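Local coordinates for protein AlyGC (Glaciecola chathamensis, PDB 5GKD) that cleaves alginate as a polysaccharide lyase of family 6, probably by beta-elimination with the help of a bound calcium ion, at residues A[181-186]-A[210-215]; A[206-211]-A[230-235]; A[122-127]-A[146-151]; A[142-147]-A[173-178]. All coordinates share one frame; numbering follows the deposited sequence.

Interaction 1: A[181-186]-A[210-215]; sequences GGETLR and NGEVEI. With CA (calcium ion), chain E.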
loop_
_atom_site.group_PDB
_atom_site.type_symbol
_atom_site.label_atom_id
_atom_site.label_comp_id
_atom_site.label_asym_id
_atom_site.label_seq_id
_atom_site.Cartn_x
_atom_site.Cartn_y
_atom_site.Cartn_z
ATOM N N GLY A 181 -15.212 -9.256 -10.894
ATOM C CA GLY A 181 -15.156 -10.236 -9.831
ATOM C C GLY A 181 -16.075 -10.002 -8.655
ATOM O O GLY A 181 -15.786 -10.507 -7.568
ATOM N N GLY A 182 -17.173 -9.272 -8.834
ATOM C CA GLY A 182 -18.086 -9.011 -7.734
ATOM C C GLY A 182 -19.438 -9.680 -7.863
ATOM O O GLY A 182 -20.443 -9.159 -7.374
ATOM N N GLU A 183 -19.474 -10.830 -8.529
ATOM C CA GLU A 183 -20.734 -11.509 -8.812
ATOM C C GLU A 183 -21.365 -12.038 -7.527
ATOM O O GLU A 183 -20.678 -12.368 -6.562
ATOM C CB GLU A 183 -20.511 -12.668 -9.788
ATOM C CG GLU A 183 -19.915 -12.284 -11.127
ATOM C CD GLU A 183 -18.395 -12.369 -11.153
ATOM O OE1 GLU A 183 -17.788 -12.425 -10.077
ATOM O OE2 GLU A 183 -17.809 -12.402 -12.253
ATOM N N THR A 184 -22.689 -12.100 -7.519
ATOM C CA THR A 184 -23.376 -12.737 -6.409
ATOM C C THR A 184 -23.436 -14.250 -6.593
ATOM O O THR A 184 -23.177 -14.991 -5.647
ATOM C CB THR A 184 -24.775 -12.135 -6.242
ATOM O OG1 THR A 184 -24.648 -10.779 -5.790
ATOM C CG2 THR A 184 -25.592 -12.913 -5.218
ATOM N N LEU A 185 -23.725 -14.723 -7.807
ATOM C CA LEU A 185 -23.855 -16.147 -8.102
ATOM C C LEU A 185 -23.188 -16.426 -9.445
ATOM O O LEU A 185 -23.535 -15.805 -10.448
ATOM C CB LEU A 185 -25.338 -16.558 -8.141
ATOM C CG LEU A 185 -25.854 -17.993 -7.915
ATOM C CD1 LEU A 185 -27.088 -18.280 -8.750
ATOM C CD2 LEU A 185 -24.834 -19.053 -8.136
ATOM N N ARG A 186 -22.247 -17.359 -9.474
ATOM C CA ARG A 186 -21.617 -17.813 -10.708
ATOM C C ARG A 186 -21.826 -19.320 -10.844
ATOM O O ARG A 186 -21.522 -20.073 -9.919
ATOM C CB ARG A 186 -20.124 -17.495 -10.705
ATOM C CG ARG A 186 -19.383 -17.978 -11.944
ATOM C CD ARG A 186 -17.881 -17.807 -11.772
ATOM N NE ARG A 186 -17.329 -18.922 -11.013
ATOM C CZ ARG A 186 -16.261 -18.845 -10.221
ATOM N NH1 ARG A 186 -15.613 -17.694 -10.084
ATOM N NH2 ARG A 186 -15.846 -19.916 -9.567
ATOM N N ASN A 210 -24.944 -5.290 -5.883
ATOM C CA ASN A 210 -24.351 -4.226 -6.686
ATOM C C ASN A 210 -22.861 -4.452 -6.952
ATOM O O ASN A 210 -22.136 -3.499 -7.257
ATOM C CB ASN A 210 -24.558 -2.877 -5.994
ATOM C CG ASN A 210 -26.020 -2.512 -5.837
ATOM O OD1 ASN A 210 -26.911 -3.237 -6.294
ATOM N ND2 ASN A 210 -26.283 -1.365 -5.196
ATOM N N GLY A 211 -22.384 -5.696 -6.836
ATOM C CA GLY A 211 -20.955 -5.951 -6.944
ATOM C C GLY A 211 -20.360 -5.515 -8.270
ATOM O O GLY A 211 -19.244 -4.978 -8.312
ATOM N N GLU A 212 -21.099 -5.715 -9.365
ATOM C CA GLU A 212 -20.590 -5.506 -10.722
ATOM C C GLU A 212 -21.700 -5.731 -11.746
ATOM O O GLU A 212 -22.854 -5.955 -11.376
ATOM C CB GLU A 212 -19.431 -6.446 -11.024
ATOM C CG GLU A 212 -19.826 -7.906 -10.872
ATOM C CD GLU A 212 -19.080 -8.815 -11.829
ATOM O OE1 GLU A 212 -18.029 -9.377 -11.465
ATOM O OE2 GLU A 212 -19.549 -8.948 -12.962
ATOM N N VAL A 213 -21.361 -5.738 -13.034
ATOM C CA VAL A 213 -22.405 -5.854 -14.051
ATOM C C VAL A 213 -23.138 -7.192 -13.968
ATOM O O VAL A 213 -24.325 -7.275 -14.304
ATOM C CB VAL A 213 -21.820 -5.625 -15.456
ATOM C CG1 VAL A 213 -20.982 -6.809 -15.897
ATOM C CG2 VAL A 213 -22.957 -5.341 -16.446
ATOM N N GLU A 214 -22.473 -8.258 -13.535
ATOM C CA GLU A 214 -23.117 -9.560 -13.434
ATOM C C GLU A 214 -23.549 -9.795 -11.997
ATOM O O GLU A 214 -22.707 -9.962 -11.116
ATOM C CB GLU A 214 -22.192 -10.678 -13.893
ATOM C CG GLU A 214 -21.769 -10.623 -15.349
ATOM C CD GLU A 214 -20.887 -11.799 -15.686
ATOM O OE1 GLU A 214 -19.760 -11.843 -15.176
ATOM O OE2 GLU A 214 -21.329 -12.695 -16.423
ATOM N N ILE A 215 -24.859 -9.776 -11.762
ATOM C CA ILE A 215 -25.415 -10.310 -10.524
ATOM C C ILE A 215 -25.283 -11.825 -10.516
ATOM O O ILE A 215 -24.693 -12.414 -9.605
ATOM C CB ILE A 215 -26.891 -9.896 -10.361
ATOM C CG1 ILE A 215 -27.069 -8.382 -10.325
ATOM C CG2 ILE A 215 -27.522 -10.534 -9.121
ATOM C CD1 ILE A 215 -28.517 -8.008 -10.612
HETATM CA CA CA E . -18.019 -10.556 -14.046
HETATM O O HOH W 1 -23.239 -8.808 -7.201
HETATM O O HOH W 2 -18.008 -9.152 -16.105
#
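The carboxylates of Glu183 and Glu212, their planes turned 36° from each other, share one calcium ion, and Glu212 binds it with both oxygens while taking backbone N-H groups on the anti side. Its OE2 lies at 2.5 Å and OE1 at a longer 2.8 Å from the calcium. On the anti side of OE1, away from OE2, two successive amides arrive: Gly182 N, 2.8 Å from Glu212 OE1, uses the anti lone pair, whereas Gly181 N comes in 29° out of the carboxylate plane. The other oxygen, OE2, takes the amide of Glu214 within its own turn, so three N-H groups fix the rotation of this carboxylate. Glu183 contributes OE2, which lies 2.6 Å from the calcium ion; a bend at chi2 (92°) brings its carboxylate across that of Glu212. Glu214 OE1 binds at 2.4 Å from the ion, while its OE2 bonds to Ser217 OG. With Asn180 and a water, these glutamates form a calcium site on successive turns of a right-handed parallel beta-helix, beside the pocket where Glu214, Arg240, Arg264 and Tyr303 surround a carbonate ion. The metal probably offsets the mutual repulsion of the three carboxylates. Farther along, Ile215 O accepts from both Thr184 N and Leu185 N, where the chain turns a corner. Gly182 and Gly211 pass closely, Gly211 CA lying 3.3 Å from Gly182 O, and a water joins Gly182 O, Thr184 OG1 and Gly211 N.

Interaction 2: A[206-211]-A[230-235]; sequences FDRCNG and FFESRG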
loop_
_atom_site.group_PDB
_atom_site.type_symbol
_atom_site.label_atom_id
_atom_site.label_comp_id
_atom_site.label_asym_id
_atom_site.label_seq_id
_atom_site.Cartn_x
_atom_site.Cartn_y
_atom_site.Cartn_z
ATOM N N PHE A 206 -32.643 -11.236 -4.590
ATOM C CA PHE A 206 -31.409 -10.480 -4.736
ATOM C C PHE A 206 -31.714 -9.007 -4.444
ATOM O O PHE A 206 -32.348 -8.316 -5.253
ATOM C CB PHE A 206 -30.827 -10.646 -6.134
ATOM C CG PHE A 206 -30.446 -12.058 -6.485
ATOM C CD1 PHE A 206 -31.400 -12.963 -6.894
ATOM C CD2 PHE A 206 -29.121 -12.470 -6.426
ATOM C CE1 PHE A 206 -31.050 -14.274 -7.240
ATOM C CE2 PHE A 206 -28.773 -13.779 -6.778
ATOM C CZ PHE A 206 -29.736 -14.675 -7.177
ATOM N N ASP A 207 -31.265 -8.544 -3.298
ATOM C CA ASP A 207 -31.593 -7.231 -2.739
ATOM C C ASP A 207 -30.340 -6.360 -2.833
ATOM O O ASP A 207 -29.397 -6.545 -2.061
ATOM C CB ASP A 207 -32.065 -7.396 -1.295
ATOM C CG ASP A 207 -32.454 -6.074 -0.626
ATOM O OD1 ASP A 207 -32.855 -5.109 -1.319
ATOM O OD2 ASP A 207 -32.389 -6.022 0.612
ATOM N N ARG A 208 -30.339 -5.422 -3.787
ATOM C CA ARG A 208 -29.243 -4.484 -4.000
ATOM C C ARG A 208 -27.895 -5.187 -4.148
ATOM O O ARG A 208 -26.891 -4.797 -3.547
ATOM C CB ARG A 208 -29.182 -3.456 -2.884
ATOM C CG ARG A 208 -30.358 -2.511 -2.850
ATOM C CD ARG A 208 -31.192 -2.840 -1.667
ATOM N NE ARG A 208 -31.129 -1.840 -0.647
ATOM C CZ ARG A 208 -31.460 -2.044 0.620
ATOM N NH1 ARG A 208 -31.860 -3.239 1.045
ATOM N NH2 ARG A 208 -31.376 -1.034 1.462
ATOM N N CYS A 209 -27.878 -6.256 -4.942
ATOM C CA CYS A 209 -26.619 -6.924 -5.257
ATOM C C CYS A 209 -25.930 -6.079 -6.316
ATOM O O CYS A 209 -26.290 -6.122 -7.492
ATOM C CB CYS A 209 -26.869 -8.361 -5.705
ATOM S SG CYS A 209 -27.595 -9.362 -4.361
ATOM N N ASN A 210 -24.944 -5.290 -5.883
ATOM C CA ASN A 210 -24.351 -4.226 -6.686
ATOM C C ASN A 210 -22.861 -4.452 -6.952
ATOM O O ASN A 210 -22.136 -3.499 -7.257
ATOM C CB ASN A 210 -24.558 -2.877 -5.994
ATOM C CG ASN A 210 -26.020 -2.512 -5.837
ATOM O OD1 ASN A 210 -26.911 -3.237 -6.294
ATOM N ND2 ASN A 210 -26.283 -1.365 -5.196
ATOM N N GLY A 211 -22.384 -5.696 -6.836
ATOM C CA GLY A 211 -20.955 -5.951 -6.944
ATOM C C GLY A 211 -20.360 -5.515 -8.270
ATOM O O GLY A 211 -19.244 -4.978 -8.312
ATOM N N PHE A 230 -35.128 -9.620 -8.363
ATOM C CA PHE A 230 -33.965 -8.748 -8.328
ATOM C C PHE A 230 -34.431 -7.335 -7.987
ATOM O O PHE A 230 -35.008 -6.648 -8.831
ATOM C CB PHE A 230 -33.244 -8.777 -9.669
ATOM C CG PHE A 230 -32.810 -10.146 -10.087
ATOM C CD1 PHE A 230 -33.686 -10.998 -10.733
ATOM C CD2 PHE A 230 -31.507 -10.573 -9.852
ATOM C CE1 PHE A 230 -33.275 -12.261 -11.135
ATOM C CE2 PHE A 230 -31.104 -11.817 -10.232
ATOM C CZ PHE A 230 -31.987 -12.666 -10.880
ATOM N N PHE A 231 -34.149 -6.881 -6.776
ATOM C CA PHE A 231 -34.670 -5.610 -6.286
ATOM C C PHE A 231 -33.543 -4.594 -6.257
ATOM O O PHE A 231 -32.599 -4.735 -5.477
ATOM C CB PHE A 231 -35.284 -5.764 -4.900
ATOM C CG PHE A 231 -35.843 -4.475 -4.332
ATOM C CD1 PHE A 231 -35.051 -3.627 -3.580
ATOM C CD2 PHE A 231 -37.168 -4.126 -4.552
ATOM C CE1 PHE A 231 -35.568 -2.462 -3.057
ATOM C CE2 PHE A 231 -37.695 -2.978 -4.020
ATOM C CZ PHE A 231 -36.895 -2.138 -3.278
ATOM N N GLU A 232 -33.654 -3.584 -7.114
ATOM C CA GLU A 232 -32.743 -2.445 -7.144
ATOM C C GLU A 232 -31.288 -2.889 -7.241
ATOM O O GLU A 232 -30.398 -2.287 -6.650
ATOM C CB GLU A 232 -32.963 -1.536 -5.933
ATOM C CG GLU A 232 -34.315 -0.845 -5.949
ATOM C CD GLU A 232 -34.526 0.144 -4.791
ATOM O OE1 GLU A 232 -33.609 0.344 -3.958
ATOM O OE2 GLU A 232 -35.628 0.718 -4.718
ATOM N N SER A 233 -31.040 -3.936 -8.012
ATOM C CA SER A 233 -29.705 -4.495 -8.118
ATOM C C SER A 233 -29.007 -3.908 -9.331
ATOM O O SER A 233 -29.525 -3.965 -10.457
ATOM C CB SER A 233 -29.733 -6.023 -8.196
ATOM O OG SER A 233 -30.098 -6.593 -6.951
ATOM N N ARG A 234 -27.813 -3.380 -9.077
ATOM C CA ARG A 234 -27.009 -2.616 -10.022
ATOM C C ARG A 234 -26.211 -3.551 -10.928
ATOM O O ARG A 234 -24.982 -3.573 -10.928
ATOM C CB ARG A 234 -26.094 -1.699 -9.226
ATOM C CG ARG A 234 -25.692 -0.419 -9.856
ATOM C CD ARG A 234 -24.863 0.354 -8.847
ATOM N NE ARG A 234 -24.289 1.582 -9.376
ATOM C CZ ARG A 234 -23.126 1.655 -10.005
ATOM N NH1 ARG A 234 -22.405 0.561 -10.229
ATOM N NH2 ARG A 234 -22.682 2.821 -10.416
ATOM N N GLY A 235 -26.943 -4.345 -11.694
ATOM C CA GLY A 235 -26.315 -5.367 -12.509
ATOM C C GLY A 235 -27.368 -6.142 -13.264
ATOM O O GLY A 235 -28.505 -5.687 -13.407
HETATM O O HOH W 3 -22.647 -2.361 -9.853
HETATM O O HOH W 4 -29.074 -0.405 -5.360
#
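Phe206 and Phe230 carry the aromatic part of the contact: their side chains run side by side in the same direction, the rings near parallel (11°) but displaced, with little of one above the other. CE2 of Phe230 sits over one face of the Phe206 ring, near its rim, 3.5 Å from Phe206 CD1. Phe171 and Phe252 continue the row of stacked rings at its two ends.

Backbone bonds set the parallel register, Phe231 N giving to Phe206 O at 2.8 Å and Arg208 N to Phe231 O at 2.9 Å. Beyond the strands, side chains take over this role. Ser233 OG accepts from Cys209 N at 3.0 Å, and Asn210 OD1 receives Arg234 N at 2.9 Å from a position 52° out of the amide plane. The Asn210 amide also packs on Arg234 CB, its side chain crossing that of Arg234 at about a right angle. Two waters complete the join, one between Asn210 ND2 and Glu232 O, the other linking Asn210 O, Arg234 O and Arg234 NH1.

Among the charged groups, Arg208 NH1 forms a salt bridge with Asp207, while its NH2 pairs with Glu431 and Asp207 OD2 also meets Tyr170 OH. Arg234, at the other end, is salt-bridged to Glu605. Polar turn residues thus join one coil to the next, and the phenylalanine ladder, like residues stacked in register on successive turns, is a hallmark of the parallel beta-helix.

Interaction 3: A[122-127]-A[146-151]; sequences QDSWVM and KGVTMA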
loop_
_atom_site.group_PDB
_atom_site.type_symbol
_atom_site.label_atom_id
_atom_site.label_comp_id
_atom_site.label_asym_id
_atom_site.label_seq_id
_atom_site.Cartn_x
_atom_site.Cartn_y
_atom_site.Cartn_z
ATOM N N GLN A 122 -8.819 -12.048 -2.629
ATOM C CA GLN A 122 -10.018 -12.710 -3.127
ATOM C C GLN A 122 -10.391 -13.961 -2.337
ATOM O O GLN A 122 -9.534 -14.775 -1.992
ATOM C CB GLN A 122 -9.809 -13.095 -4.594
ATOM C CG GLN A 122 -10.880 -14.009 -5.142
ATOM C CD GLN A 122 -10.706 -14.285 -6.609
ATOM O OE1 GLN A 122 -11.622 -14.763 -7.271
ATOM N NE2 GLN A 122 -9.533 -13.974 -7.135
ATOM N N ASP A 123 -11.686 -14.119 -2.075
ATOM C CA ASP A 123 -12.230 -15.386 -1.607
ATOM C C ASP A 123 -13.667 -15.502 -2.109
ATOM O O ASP A 123 -14.181 -14.622 -2.794
ATOM C CB ASP A 123 -12.144 -15.525 -0.075
ATOM C CG ASP A 123 -12.965 -14.463 0.682
ATOM O OD1 ASP A 123 -13.750 -13.692 0.072
ATOM O OD2 ASP A 123 -12.823 -14.396 1.917
ATOM N N SER A 124 -14.309 -16.608 -1.774
ATOM C CA SER A 124 -15.714 -16.813 -2.062
ATOM C C SER A 124 -16.383 -17.240 -0.774
ATOM O O SER A 124 -15.732 -17.782 0.118
ATOM C CB SER A 124 -15.921 -17.864 -3.136
ATOM O OG SER A 124 -15.707 -17.325 -4.426
ATOM N N TRP A 125 -17.677 -16.981 -0.667
ATOM C CA TRP A 125 -18.334 -17.335 0.581
ATOM C C TRP A 125 -18.942 -18.728 0.542
ATOM O O TRP A 125 -18.906 -19.433 1.557
ATOM C CB TRP A 125 -19.389 -16.295 0.942
ATOM C CG TRP A 125 -18.788 -15.075 1.575
ATOM C CD1 TRP A 125 -17.447 -14.813 1.762
ATOM C CD2 TRP A 125 -19.490 -13.966 2.138
ATOM N NE1 TRP A 125 -17.286 -13.594 2.372
ATOM C CE2 TRP A 125 -18.525 -13.064 2.627
ATOM C CE3 TRP A 125 -20.842 -13.639 2.264
ATOM C CZ2 TRP A 125 -18.876 -11.871 3.235
ATOM C CZ3 TRP A 125 -21.179 -12.449 2.856
ATOM C CH2 TRP A 125 -20.211 -11.584 3.333
ATOM N N VAL A 126 -19.500 -19.145 -0.597
ATOM C CA VAL A 126 -20.068 -20.479 -0.753
ATOM C C VAL A 126 -19.574 -21.081 -2.062
ATOM O O VAL A 126 -19.720 -20.466 -3.120
ATOM C CB VAL A 126 -21.611 -20.439 -0.730
ATOM C CG1 VAL A 126 -22.181 -21.834 -0.770
ATOM C CG2 VAL A 126 -22.119 -19.663 0.497
ATOM N N MET A 127 -19.025 -22.297 -1.997
ATOM C CA MET A 127 -18.593 -23.044 -3.174
ATOM C C MET A 127 -19.218 -24.423 -3.139
ATOM O O MET A 127 -19.006 -25.171 -2.180
ATOM C CB MET A 127 -17.069 -23.175 -3.245
ATOM C CG MET A 127 -16.369 -21.851 -3.386
ATOM S SD MET A 127 -16.587 -21.046 -4.974
ATOM C CE MET A 127 -15.503 -21.961 -5.963
ATOM N N LYS A 146 -13.101 -8.824 -3.478
ATOM C CA LYS A 146 -13.143 -9.529 -4.743
ATOM C C LYS A 146 -13.472 -11.014 -4.558
ATOM O O LYS A 146 -13.073 -11.661 -3.584
ATOM C CB LYS A 146 -11.808 -9.358 -5.461
ATOM C CG LYS A 146 -11.703 -10.132 -6.761
ATOM C CD LYS A 146 -10.884 -9.421 -7.792
ATOM C CE LYS A 146 -10.852 -10.192 -9.099
ATOM N NZ LYS A 146 -10.396 -9.314 -10.214
ATOM N N GLY A 147 -14.204 -11.557 -5.517
ATOM C CA GLY A 147 -14.566 -12.959 -5.429
ATOM C C GLY A 147 -16.077 -13.043 -5.387
ATOM O O GLY A 147 -16.755 -12.314 -4.662
ATOM N N VAL A 148 -16.611 -13.958 -6.198
ATOM C CA VAL A 148 -18.045 -14.194 -6.229
ATOM C C VAL A 148 -18.525 -14.567 -4.824
ATOM O O VAL A 148 -17.775 -15.125 -4.012
ATOM C CB VAL A 148 -18.357 -15.283 -7.274
ATOM C CG1 VAL A 148 -17.792 -16.606 -6.852
ATOM C CG2 VAL A 148 -19.880 -15.396 -7.544
ATOM N N THR A 149 -19.755 -14.173 -4.496
ATOM C CA THR A 149 -20.301 -14.570 -3.202
ATOM C C THR A 149 -20.540 -16.075 -3.166
ATOM O O THR A 149 -20.141 -16.759 -2.219
ATOM C CB THR A 149 -21.586 -13.795 -2.901
ATOM O OG1 THR A 149 -21.321 -12.389 -2.990
ATOM C CG2 THR A 149 -22.116 -14.105 -1.490
ATOM N N MET A 150 -21.133 -16.614 -4.217
ATOM C CA MET A 150 -21.461 -18.030 -4.275
ATOM C C MET A 150 -21.231 -18.556 -5.677
ATOM O O MET A 150 -21.628 -17.917 -6.651
ATOM C CB MET A 150 -22.907 -18.289 -3.890
ATOM C CG MET A 150 -23.300 -19.742 -4.032
ATOM S SD MET A 150 -24.931 -20.039 -3.370
ATOM C CE MET A 150 -24.970 -21.828 -3.407
ATOM N N ALA A 151 -20.612 -19.729 -5.771
ATOM C CA ALA A 151 -20.356 -20.344 -7.059
ATOM C C ALA A 151 -20.618 -21.846 -6.991
ATOM O O ALA A 151 -20.540 -22.464 -5.929
ATOM C CB ALA A 151 -18.922 -20.064 -7.524
#
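The segments 122-127 and 146-151 run parallel, their end-to-end directions 12° apart, and are joined by backbone bonds from Asp123 N to Lys146 O and from Ala151 N to Val126 O. Between these, Thr149 O takes two amides: Val126 N lies in its carbonyl plane at 3.0 Å, and Trp125 N, 2.9 Å from Thr149 O, is tilted 29° from that plane. The double acceptance falls where the chain turns a corner at Trp125. Gly147 CA approaches Asp123 O to 3.1 Å, a close passage that leaves no room for a side chain. This stacking of one coil directly on the next belongs to the parallel beta-helix, whose neighbouring rungs here are strands 124-128 and 150-152. On one face of the sheet, Val126 CB packs against Met150 CG at 3.8 Å; the fully extended methionine carries its CE on to Val126 CG1, and both residues meet Phe135. On the other face, Met127 bends at chi2 (-70°) and chi3, bringing SD to 3.6 Å from Ala151 CB. Ser124 OG lies 3.0 Å from Val148 O and also touches Val148 CG1. At the N-terminal end of both segments, Gln122 lays CB and CG alongside Lys146 and Gly147, and also packs on Ala526 of the second subunit.

Interaction 4: A[142-147]-A[173-178]; sequences GKRNKG and PRPILG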
loop_
_atom_site.group_PDB
_atom_site.type_symbol
_atom_site.label_atom_id
_atom_site.label_comp_id
_atom_site.label_asym_id
_atom_site.label_seq_id
_atom_site.Cartn_x
_atom_site.Cartn_y
_atom_site.Cartn_z
ATOM N N GLY A 142 -23.247 -8.413 2.602
ATOM C CA GLY A 142 -22.113 -7.570 2.904
ATOM C C GLY A 142 -20.744 -8.033 2.449
ATOM O O GLY A 142 -19.758 -7.633 3.059
ATOM N N LYS A 143 -20.629 -8.850 1.412
ATOM C CA LYS A 143 -19.292 -9.206 0.940
ATOM C C LYS A 143 -18.655 -8.010 0.248
ATOM O O LYS A 143 -19.203 -7.490 -0.725
ATOM C CB LYS A 143 -19.335 -10.407 0.002
ATOM C CG LYS A 143 -17.950 -10.900 -0.405
ATOM C CD LYS A 143 -18.038 -12.244 -1.130
ATOM C CE LYS A 143 -16.674 -12.971 -1.185
ATOM N NZ LYS A 143 -15.604 -12.290 -1.990
ATOM N N ARG A 144 -17.499 -7.562 0.751
ATOM C CA ARG A 144 -16.896 -6.330 0.260
ATOM C C ARG A 144 -15.700 -6.559 -0.648
ATOM O O ARG A 144 -15.242 -5.610 -1.290
ATOM C CB ARG A 144 -16.446 -5.423 1.414
ATOM C CG ARG A 144 -17.127 -5.609 2.731
ATOM C CD ARG A 144 -18.569 -5.124 2.798
ATOM N NE ARG A 144 -18.730 -3.697 2.845
ATOM C CZ ARG A 144 -19.670 -3.060 3.536
ATOM N NH1 ARG A 144 -20.540 -3.707 4.302
ATOM N NH2 ARG A 144 -19.717 -1.756 3.462
ATOM N N ASN A 145 -15.189 -7.773 -0.719
ATOM C CA ASN A 145 -13.923 -8.033 -1.373
ATOM C C ASN A 145 -14.145 -8.793 -2.668
ATOM O O ASN A 145 -15.212 -9.342 -2.923
ATOM C CB ASN A 145 -13.002 -8.831 -0.453
ATOM C CG ASN A 145 -13.505 -10.218 -0.212
ATOM O OD1 ASN A 145 -14.679 -10.411 0.114
ATOM N ND2 ASN A 145 -12.624 -11.212 -0.386
ATOM N N LYS A 146 -13.101 -8.824 -3.478
ATOM C CA LYS A 146 -13.143 -9.529 -4.743
ATOM C C LYS A 146 -13.472 -11.014 -4.558
ATOM O O LYS A 146 -13.073 -11.661 -3.584
ATOM C CB LYS A 146 -11.808 -9.358 -5.461
ATOM C CG LYS A 146 -11.703 -10.132 -6.761
ATOM C CD LYS A 146 -10.884 -9.421 -7.792
ATOM C CE LYS A 146 -10.852 -10.192 -9.099
ATOM N NZ LYS A 146 -10.396 -9.314 -10.214
ATOM N N GLY A 147 -14.204 -11.557 -5.517
ATOM C CA GLY A 147 -14.566 -12.959 -5.429
ATOM C C GLY A 147 -16.077 -13.043 -5.387
ATOM O O GLY A 147 -16.755 -12.314 -4.662
ATOM N N PRO A 173 -27.662 -6.945 0.393
ATOM C CA PRO A 173 -26.839 -5.919 -0.264
ATOM C C PRO A 173 -25.361 -6.282 -0.377
ATOM O O PRO A 173 -24.721 -6.708 0.584
ATOM C CB PRO A 173 -27.050 -4.693 0.629
ATOM C CG PRO A 173 -28.478 -4.862 1.146
ATOM C CD PRO A 173 -28.656 -6.366 1.324
ATOM N N ARG A 174 -24.822 -6.111 -1.578
ATOM C CA ARG A 174 -23.401 -6.273 -1.842
ATOM C C ARG A 174 -22.930 -4.983 -2.491
ATOM O O ARG A 174 -23.396 -4.651 -3.586
ATOM C CB ARG A 174 -23.081 -7.454 -2.755
ATOM C CG ARG A 174 -21.614 -7.422 -3.142
ATOM C CD ARG A 174 -21.080 -8.682 -3.753
ATOM N NE ARG A 174 -19.650 -8.510 -3.974
ATOM C CZ ARG A 174 -18.795 -9.485 -4.241
ATOM N NH1 ARG A 174 -19.211 -10.738 -4.335
ATOM N NH2 ARG A 174 -17.510 -9.192 -4.405
ATOM N N PRO A 175 -22.028 -4.240 -1.874
ATOM C CA PRO A 175 -21.642 -2.945 -2.437
ATOM C C PRO A 175 -20.767 -3.129 -3.668
ATOM O O PRO A 175 -20.276 -4.217 -3.974
ATOM C CB PRO A 175 -20.894 -2.253 -1.292
ATOM C CG PRO A 175 -20.360 -3.403 -0.454
ATOM C CD PRO A 175 -21.344 -4.542 -0.609
ATOM N N ILE A 176 -20.620 -2.025 -4.401
ATOM C CA ILE A 176 -19.775 -1.997 -5.586
ATOM C C ILE A 176 -18.367 -2.447 -5.224
ATOM O O ILE A 176 -17.791 -2.015 -4.220
ATOM C CB ILE A 176 -19.772 -0.582 -6.182
ATOM C CG1 ILE A 176 -21.180 -0.194 -6.648
ATOM C CG2 ILE A 176 -18.754 -0.465 -7.307
ATOM C CD1 ILE A 176 -21.357 1.307 -6.897
ATOM N N LEU A 177 -17.803 -3.323 -6.048
ATOM C CA LEU A 177 -16.449 -3.802 -5.809
ATOM C C LEU A 177 -15.420 -2.804 -6.313
ATOM O O LEU A 177 -14.438 -2.510 -5.626
ATOM C CB LEU A 177 -16.249 -5.146 -6.505
ATOM C CG LEU A 177 -15.170 -6.146 -6.087
ATOM C CD1 LEU A 177 -14.586 -6.870 -7.297
ATOM C CD2 LEU A 177 -14.100 -5.605 -5.188
ATOM N N GLY A 178 -15.616 -2.294 -7.519
ATOM C CA GLY A 178 -14.624 -1.458 -8.151
ATOM C C GLY A 178 -13.737 -2.169 -9.144
ATOM O O GLY A 178 -12.672 -1.642 -9.483
HETATM O O HOH W 5 -18.423 -6.114 -3.207
HETATM O O HOH W 6 -16.872 -3.100 -1.722
#
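This is a polar loop-to-loop contact between successive turns of the beta-helix, in which Arg174 reaches from 173-178 into the backbone of 142-147. Its chain is extended from CG to NE, with CG anti to the backbone nitrogen (chi1 172°), and this stretch carries the guanidinium to Gly147 O. There NH1 and NH2 grip the one oxygen end-on, Arg174 NH1 at 2.9 Å from Gly147 O, with the acceptor almost in the guanidinium plane. Lys143 runs alongside, pointing the same way, its CG over one face of the guanidinium near the rim. A turn at chi4 brings Lys143 NZ to the same Gly147 O at 2.9 Å, from above the carbonyl plane, and also to Asn145 OD1 and O. The two cations are close, yet the carbonyls and Asp123, salt-bridged to Lys143 NZ and bonded through OD1 to Asn145 ND2, probably offset their repulsion. A water in the guanidinium plane ties Arg174 NE to Lys143 O and Pro175 O. Elsewhere the contact is van der Waals packing: Pro175 CG sits over one face of the Arg144 guanidinium, whose NH1 bonds to Asn113 OD1, and Leu177 CD2 rests 3.8 Å from Lys146 N. Gly142 N bonds to Pro173 O at 3.0 Å. The 142-147 loop leads from strand 134-141 to strand 150-152, the 173-178 loop from strand 170-171 to strand 185-188, and Arg174 NH1 also reaches Thr149 OG1 just ahead of strand 150-152.

In the fold
From the N terminus, interaction 3 comes first, closing the coil from 122-127 to 146-151. Interaction 4 opens at 142-147, within that coil, and reaches 173-178, so it crosses interaction 3, sharing Lys146 and Gly147. Interaction 1 then starts at 181-186 and closes at 210-215, crossing interaction 2, which opens at 206-211 and ends at 230-235; the two share Asn210 and Gly211. Each contact spans roughly one turn of the beta-helix, and none nests inside another. Backbone hydrogen bonds join them: Gly181 O to Gly147 N and Glu183 O to Thr149 N couple interactions 1 and 3, while Arg174 O to Asn210 N leads from interaction 4 to the shared residues, tying successive loops next to the calcium site.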